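Local coordinates for protein suppressor of fused homolog (Drosophila melanogaster, PDB 6LPH) that probably binds and sequesters DNA-binding transcription factors, recognising nuclear localization sequences, and is represented here by its N-terminal part, at residues Y74-L79 with G101-F106; Q177-G182 with F193-G198. All coordinates share one frame; numbering follows the deposited sequence.

Contact 1: Y74-L79 with G101-F106; sequences YISFGL and GFELTF
Tyr74 pairs with Phe106 at a hydrogen-bonded position of an antiparallel ladder, where strands 71-77 and 97-109 run together in the mixed sheet of the SUFU fold. The side chains lie side by side on one face of the sheet, CD1 of Tyr74 4.0 Å from CD2 of Phe106. The Tyr74 ring also turns its edge to the carbonyl O of Phe106, the acceptor for Tyr74 N. On the other face, Ile75 CG1 runs alongside Thr105 CG2 at 4.0 Å.

The ladder then changes character. Ser76 N still donates to Leu104 O, but Leu104 N bonds to Ser76 OG (2.9 Å) instead of the Ser76 carbonyl. Held between backbone N and carbonyl carbon (chi1 76°), this hydroxyl donates to Glu103 OE1 at 2.7 Å. Glu103 bends at chi2 (-73°) and offers its carboxylate to the turn after the strand: OE2 receives Gly78 N at 2.8 Å, almost straight (178°), and OE1 receives Leu79 N at 3.0 Å, both on syn sides. Ser76 OG reaches OE1 on the anti side, from the face opposite to Leu79 N. With Ser80 OG bonded to OE2, these donors probably stabilise a buried negative charge. Beyond it, Leu79 CB lies over one face of the Phe102 ring; Leu79 CD1 comes to 3.6 Å from Phe102 CE1 and 3.5 Å from Leu104 CG, the latter closer than such carbons normally sit.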
loop_
_atom_site.group_PDB
_atom_site.type_symbol
_atom_site.label_atom_id
_atom_site.label_comp_id
_atom_site.label_asym_id
_atom_site.label_seq_id
_atom_site.Cartn_x
_atom_site.Cartn_y
_atom_site.Cartn_z
ATOM N N TYR A 74 3.092 -4.239 1.041
ATOM C CA TYR A 74 1.953 -4.626 0.209
ATOM C C TYR A 74 2.063 -3.980 -1.166
ATOM O O TYR A 74 2.404 -2.805 -1.242
ATOM C CB TYR A 74 0.670 -4.113 0.851
ATOM C CG TYR A 74 0.478 -4.737 2.227
ATOM C CD1 TYR A 74 1.123 -4.215 3.346
ATOM C CD2 TYR A 74 -0.290 -5.883 2.375
ATOM C CE1 TYR A 74 0.925 -4.800 4.639
ATOM C CE2 TYR A 74 -0.507 -6.466 3.666
ATOM C CZ TYR A 74 0.144 -5.916 4.775
ATOM O OH TYR A 74 0.001 -6.481 6.029
ATOM N N ILE A 75 1.777 -4.741 -2.231
ATOM C CA ILE A 75 1.831 -4.180 -3.637
ATOM C C ILE A 75 0.581 -4.593 -4.412
ATOM O O ILE A 75 0.260 -5.785 -4.461
ATOM C CB ILE A 75 3.109 -4.574 -4.407
ATOM C CG1 ILE A 75 4.362 -4.206 -3.613
ATOM C CG2 ILE A 75 3.149 -3.864 -5.796
ATOM C CD1 ILE A 75 4.943 -5.364 -2.846
ATOM N N SER A 76 -0.142 -3.615 -4.988
ATOM C CA SER A 76 -1.401 -3.897 -5.706
ATOM C C SER A 76 -1.162 -4.211 -7.169
ATOM O O SER A 76 -0.142 -3.790 -7.759
ATOM C CB SER A 76 -2.355 -2.679 -5.647
ATOM O OG SER A 76 -1.938 -1.636 -6.564
ATOM N N PHE A 77 -2.119 -4.926 -7.765
ATOM C CA PHE A 77 -2.114 -5.189 -9.212
ATOM C C PHE A 77 -3.519 -4.936 -9.697
ATOM O O PHE A 77 -4.460 -5.657 -9.288
ATOM C CB PHE A 77 -1.798 -6.654 -9.515
ATOM C CG PHE A 77 -0.449 -7.117 -9.034
ATOM C CD1 PHE A 77 -0.243 -7.452 -7.689
ATOM C CD2 PHE A 77 0.599 -7.301 -9.938
ATOM C CE1 PHE A 77 0.994 -7.910 -7.245
ATOM C CE2 PHE A 77 1.830 -7.778 -9.492
ATOM C CZ PHE A 77 2.032 -8.079 -8.143
ATOM N N GLY A 78 -3.665 -3.945 -10.576
ATOM C CA GLY A 78 -4.945 -3.651 -11.197
ATOM C C GLY A 78 -5.169 -2.207 -11.596
ATOM O O GLY A 78 -5.983 -1.963 -12.475
ATOM N N LEU A 79 -4.490 -1.253 -10.939
ATOM C CA LEU A 79 -4.591 0.178 -11.312
ATOM C C LEU A 79 -3.811 0.462 -12.594
ATOM O O LEU A 79 -4.167 1.367 -13.359
ATOM C CB LEU A 79 -4.128 1.109 -10.156
ATOM C CG LEU A 79 -5.082 1.038 -8.938
ATOM C CD1 LEU A 79 -4.425 1.619 -7.713
ATOM C CD2 LEU A 79 -6.273 1.897 -9.268
ATOM N N GLY A 101 -1.486 4.322 -14.582
ATOM C CA GLY A 101 -0.073 4.728 -14.625
ATOM C C GLY A 101 0.657 4.522 -13.305
ATOM O O GLY A 101 1.813 4.965 -13.132
ATOM N N PHE A 102 -0.015 3.844 -12.374
ATOM C CA PHE A 102 0.599 3.540 -11.096
ATOM C C PHE A 102 -0.018 2.296 -10.442
ATOM O O PHE A 102 -1.080 1.827 -10.890
ATOM C CB PHE A 102 0.489 4.761 -10.154
ATOM C CG PHE A 102 -0.912 5.028 -9.670
ATOM C CD1 PHE A 102 -1.352 4.521 -8.457
ATOM C CD2 PHE A 102 -1.792 5.772 -10.447
ATOM C CE1 PHE A 102 -2.639 4.771 -8.009
ATOM C CE2 PHE A 102 -3.080 6.006 -10.011
ATOM C CZ PHE A 102 -3.503 5.505 -8.798
ATOM N N GLU A 103 0.683 1.742 -9.441
ATOM C CA GLU A 103 0.083 0.806 -8.493
ATOM C C GLU A 103 0.329 1.344 -7.104
ATOM O O GLU A 103 1.213 2.186 -6.899
ATOM C CB GLU A 103 0.629 -0.643 -8.615
ATOM C CG GLU A 103 0.300 -1.330 -9.969
ATOM C CD GLU A 103 -1.155 -1.746 -10.148
ATOM O OE1 GLU A 103 -2.017 -1.578 -9.216
ATOM O OE2 GLU A 103 -1.440 -2.303 -11.237
ATOM N N LEU A 104 -0.477 0.853 -6.153
ATOM C CA LEU A 104 -0.352 1.248 -4.772
ATOM C C LEU A 104 0.600 0.327 -4.004
ATOM O O LEU A 104 0.573 -0.909 -4.195
ATOM C CB LEU A 104 -1.715 1.152 -4.091
ATOM C CG LEU A 104 -2.780 2.112 -4.674
ATOM C CD1 LEU A 104 -4.154 1.803 -4.097
ATOM C CD2 LEU A 104 -2.397 3.572 -4.408
ATOM N N THR A 105 1.435 0.920 -3.146
ATOM C CA THR A 105 2.168 0.142 -2.152
ATOM C C THR A 105 1.904 0.654 -0.720
ATOM O O THR A 105 1.389 1.769 -0.526
ATOM C CB THR A 105 3.681 0.038 -2.431
ATOM O OG1 THR A 105 4.329 1.240 -2.028
ATOM C CG2 THR A 105 3.980 -0.208 -3.959
ATOM N N PHE A 106 2.245 -0.161 0.272
ATOM C CA PHE A 106 2.035 0.261 1.659
ATOM C C PHE A 106 3.061 -0.484 2.515
ATOM O O PHE A 106 3.370 -1.650 2.241
ATOM C CB PHE A 106 0.600 -0.056 2.055
ATOM C CG PHE A 106 0.230 0.309 3.494
ATOM C CD1 PHE A 106 0.333 1.635 3.959
ATOM C CD2 PHE A 106 -0.289 -0.656 4.347
ATOM C CE1 PHE A 106 -0.050 1.994 5.247
ATOM C CE2 PHE A 106 -0.706 -0.304 5.662
ATOM C CZ PHE A 106 -0.564 1.015 6.111
#

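Contact 2: Q177-G182 with F193-G198; sequences QDPQLG and FCQIVG
Leu181 lies across the ring of Phe193 in the tight part of this contact, where strand 172-186 is interrupted by a looped-out bend opposite strand 189-199 in a beta hairpin. The CD1 methyl makes a CH-pi contact over the ring face, 4.1 Å from the centroid and 27° off the normal, while Leu181 CB sits 3.6 Å from Phe193 CG. Gly182 O meets the same ring at its edge, in plane, and also accepts Phe193 N at 3.0 Å. Phe193 O in turn receives Asp178 N, so one strand residue clasps both ends of the bend.

Inside the bend, Asp178 forms an Asx turn. With CG anti to the backbone N (chi1 -171°), its carboxylate folds back under the loop: OD2 takes Gln180 N at 3.0 Å almost in line with its C-O bond, and Leu181 N at 2.8 Å from a position lifted out of the carboxylate plane. Arg107 makes a salt bridge to OD2, and Thr105 and His73 bond to OD1. With an alanine in its place, the N-H groups of Gln180 and Leu181 would probably lose their acceptor and Arg107 its charge mate, leaving the middle of the bend less fixed. Also buried, Gln195 OE1 and Asp178 OD1, both acceptors, stay 3.4 Å apart without bonding, their amide and carboxylate planes 82° apart; Arg107 NE bonds the amide oxygen.

The solvent side is formed by exposed Pro179, whose CD rests 3.2 Å from Gln195 OE1, and by partly exposed Gln180 and Gln177, the Gln177 side chain setting off away from the strand.

Helix 16-28 covers the apolar end, with Leu25 and Val28 on Leu181 and Ile21 on Phe193, while strand 97-109 flanks strand 189-199 on the side opposite its hairpin partner.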
loop_
_atom_site.group_PDB
_atom_site.type_symbol
_atom_site.label_atom_id
_atom_site.label_comp_id
_atom_site.label_asym_id
_atom_site.label_seq_id
_atom_site.Cartn_x
_atom_site.Cartn_y
_atom_site.Cartn_z
ATOM N N GLN A 177 6.866 8.246 -3.349
ATOM C CA GLN A 177 7.394 7.277 -4.287
ATOM C C GLN A 177 7.917 6.109 -3.450
ATOM O O GLN A 177 8.619 6.329 -2.475
ATOM C CB GLN A 177 8.528 7.856 -5.121
ATOM C CG GLN A 177 8.998 6.824 -6.143
ATOM C CD GLN A 177 10.112 7.342 -7.000
ATOM O OE1 GLN A 177 10.790 8.309 -6.654
ATOM N NE2 GLN A 177 10.308 6.709 -8.122
ATOM N N ASP A 178 7.545 4.888 -3.809
ATOM C CA ASP A 178 8.105 3.697 -3.163
ATOM C C ASP A 178 9.643 3.667 -3.325
ATOM O O ASP A 178 10.138 3.610 -4.440
ATOM C CB ASP A 178 7.442 2.406 -3.715
ATOM C CG ASP A 178 7.841 1.170 -2.926
ATOM O OD1 ASP A 178 6.931 0.556 -2.331
ATOM O OD2 ASP A 178 9.056 0.827 -2.876
ATOM N N PRO A 179 10.391 3.702 -2.206
ATOM C CA PRO A 179 11.852 3.827 -2.245
ATOM C C PRO A 179 12.557 2.630 -2.915
ATOM O O PRO A 179 13.618 2.798 -3.512
ATOM C CB PRO A 179 12.239 3.921 -0.750
ATOM C CG PRO A 179 11.127 3.232 -0.027
ATOM C CD PRO A 179 9.880 3.500 -0.831
ATOM N N GLN A 180 11.976 1.439 -2.798
ATOM C CA GLN A 180 12.529 0.214 -3.400
ATOM C C GLN A 180 12.085 0.065 -4.839
ATOM O O GLN A 180 12.877 -0.300 -5.723
ATOM C CB GLN A 180 11.938 -0.999 -2.688
ATOM C CG GLN A 180 12.912 -1.764 -1.899
ATOM C CD GLN A 180 12.247 -2.852 -1.113
ATOM O OE1 GLN A 180 11.048 -2.774 -0.786
ATOM N NE2 GLN A 180 13.018 -3.889 -0.799
ATOM N N LEU A 181 10.796 0.293 -5.066
ATOM C CA LEU A 181 10.212 -0.087 -6.362
ATOM C C LEU A 181 10.347 0.997 -7.410
ATOM O O LEU A 181 10.456 0.689 -8.590
ATOM C CB LEU A 181 8.757 -0.522 -6.228
ATOM C CG LEU A 181 8.522 -1.672 -5.240
ATOM C CD1 LEU A 181 7.068 -2.096 -5.271
ATOM C CD2 LEU A 181 9.451 -2.835 -5.543
ATOM N N GLY A 182 10.321 2.255 -6.965
ATOM C CA GLY A 182 10.461 3.393 -7.872
ATOM C C GLY A 182 9.418 3.406 -8.987
ATOM O O GLY A 182 8.228 3.228 -8.754
ATOM N N PHE A 193 5.279 3.334 -8.695
ATOM C CA PHE A 193 4.787 2.703 -7.453
ATOM C C PHE A 193 4.519 3.782 -6.412
ATOM O O PHE A 193 5.452 4.409 -5.892
ATOM C CB PHE A 193 5.736 1.591 -6.987
ATOM C CG PHE A 193 5.743 0.405 -7.929
ATOM C CD1 PHE A 193 6.632 0.348 -9.029
ATOM C CD2 PHE A 193 4.817 -0.603 -7.777
ATOM C CE1 PHE A 193 6.597 -0.725 -9.930
ATOM C CE2 PHE A 193 4.768 -1.669 -8.679
ATOM C CZ PHE A 193 5.653 -1.739 -9.749
ATOM N N CYS A 194 3.223 4.039 -6.156
ATOM C CA CYS A 194 2.810 5.108 -5.258
ATOM C C CYS A 194 2.606 4.527 -3.868
ATOM O O CYS A 194 1.633 3.793 -3.611
ATOM C CB CYS A 194 1.515 5.762 -5.757
ATOM S SG CYS A 194 1.848 6.746 -7.231
ATOM N N GLN A 195 3.525 4.860 -2.966
ATOM C CA GLN A 195 3.448 4.322 -1.616
ATOM C C GLN A 195 2.581 5.210 -0.742
ATOM O O GLN A 195 2.840 6.413 -0.551
ATOM C CB GLN A 195 4.830 4.168 -0.990
ATOM C CG GLN A 195 4.800 3.503 0.387
ATOM C CD GLN A 195 6.182 3.339 0.956
ATOM O OE1 GLN A 195 7.055 2.708 0.341
ATOM N NE2 GLN A 195 6.408 3.920 2.125
ATOM N N ILE A 196 1.554 4.583 -0.193
ATOM C CA ILE A 196 0.642 5.247 0.708
ATOM C C ILE A 196 1.302 5.311 2.091
ATOM O O ILE A 196 1.952 4.345 2.520
ATOM C CB ILE A 196 -0.716 4.500 0.645
ATOM C CG1 ILE A 196 -1.626 5.141 -0.407
ATOM C CG2 ILE A 196 -1.527 4.617 1.904
ATOM C CD1 ILE A 196 -0.956 5.647 -1.637
ATOM N N VAL A 197 1.177 6.458 2.769
ATOM C CA VAL A 197 1.770 6.662 4.122
ATOM C C VAL A 197 0.691 7.189 5.057
ATOM O O VAL A 197 0.120 8.232 4.787
ATOM C CB VAL A 197 2.956 7.667 4.089
ATOM C CG1 VAL A 197 3.602 7.867 5.475
ATOM C CG2 VAL A 197 4.000 7.221 3.098
ATOM N N GLY A 198 0.429 6.485 6.161
ATOM C CA GLY A 198 -0.586 6.951 7.106
ATOM C C GLY A 198 -0.032 8.131 7.889
ATOM O O GLY A 198 1.137 8.129 8.279
#

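Overall arrangement
Contacts 1 and 2 are consecutive steps across one sheet, with centres 9 Å apart. Strand 97-109 forms the antiparallel pair of contact 1 on one side and runs parallel to strand 189-199 of contact 2 on the other. The backbone seam is marked by a probable hydrogen bond from Cys194 N to Glu103 O, 2.8 Å. Side chains tie the two as well: the bond between Thr105 OG1 and Asp178 OD1 spans 2.7 Å, and the same hydroxyl lies 3.1 Å from Gln195 CB. Farther along, Phe106 CD1 packs 3.5 Å from Ile196 O. Contact 1 is wholly buried, whereas contact 2 reaches the surface at its bend.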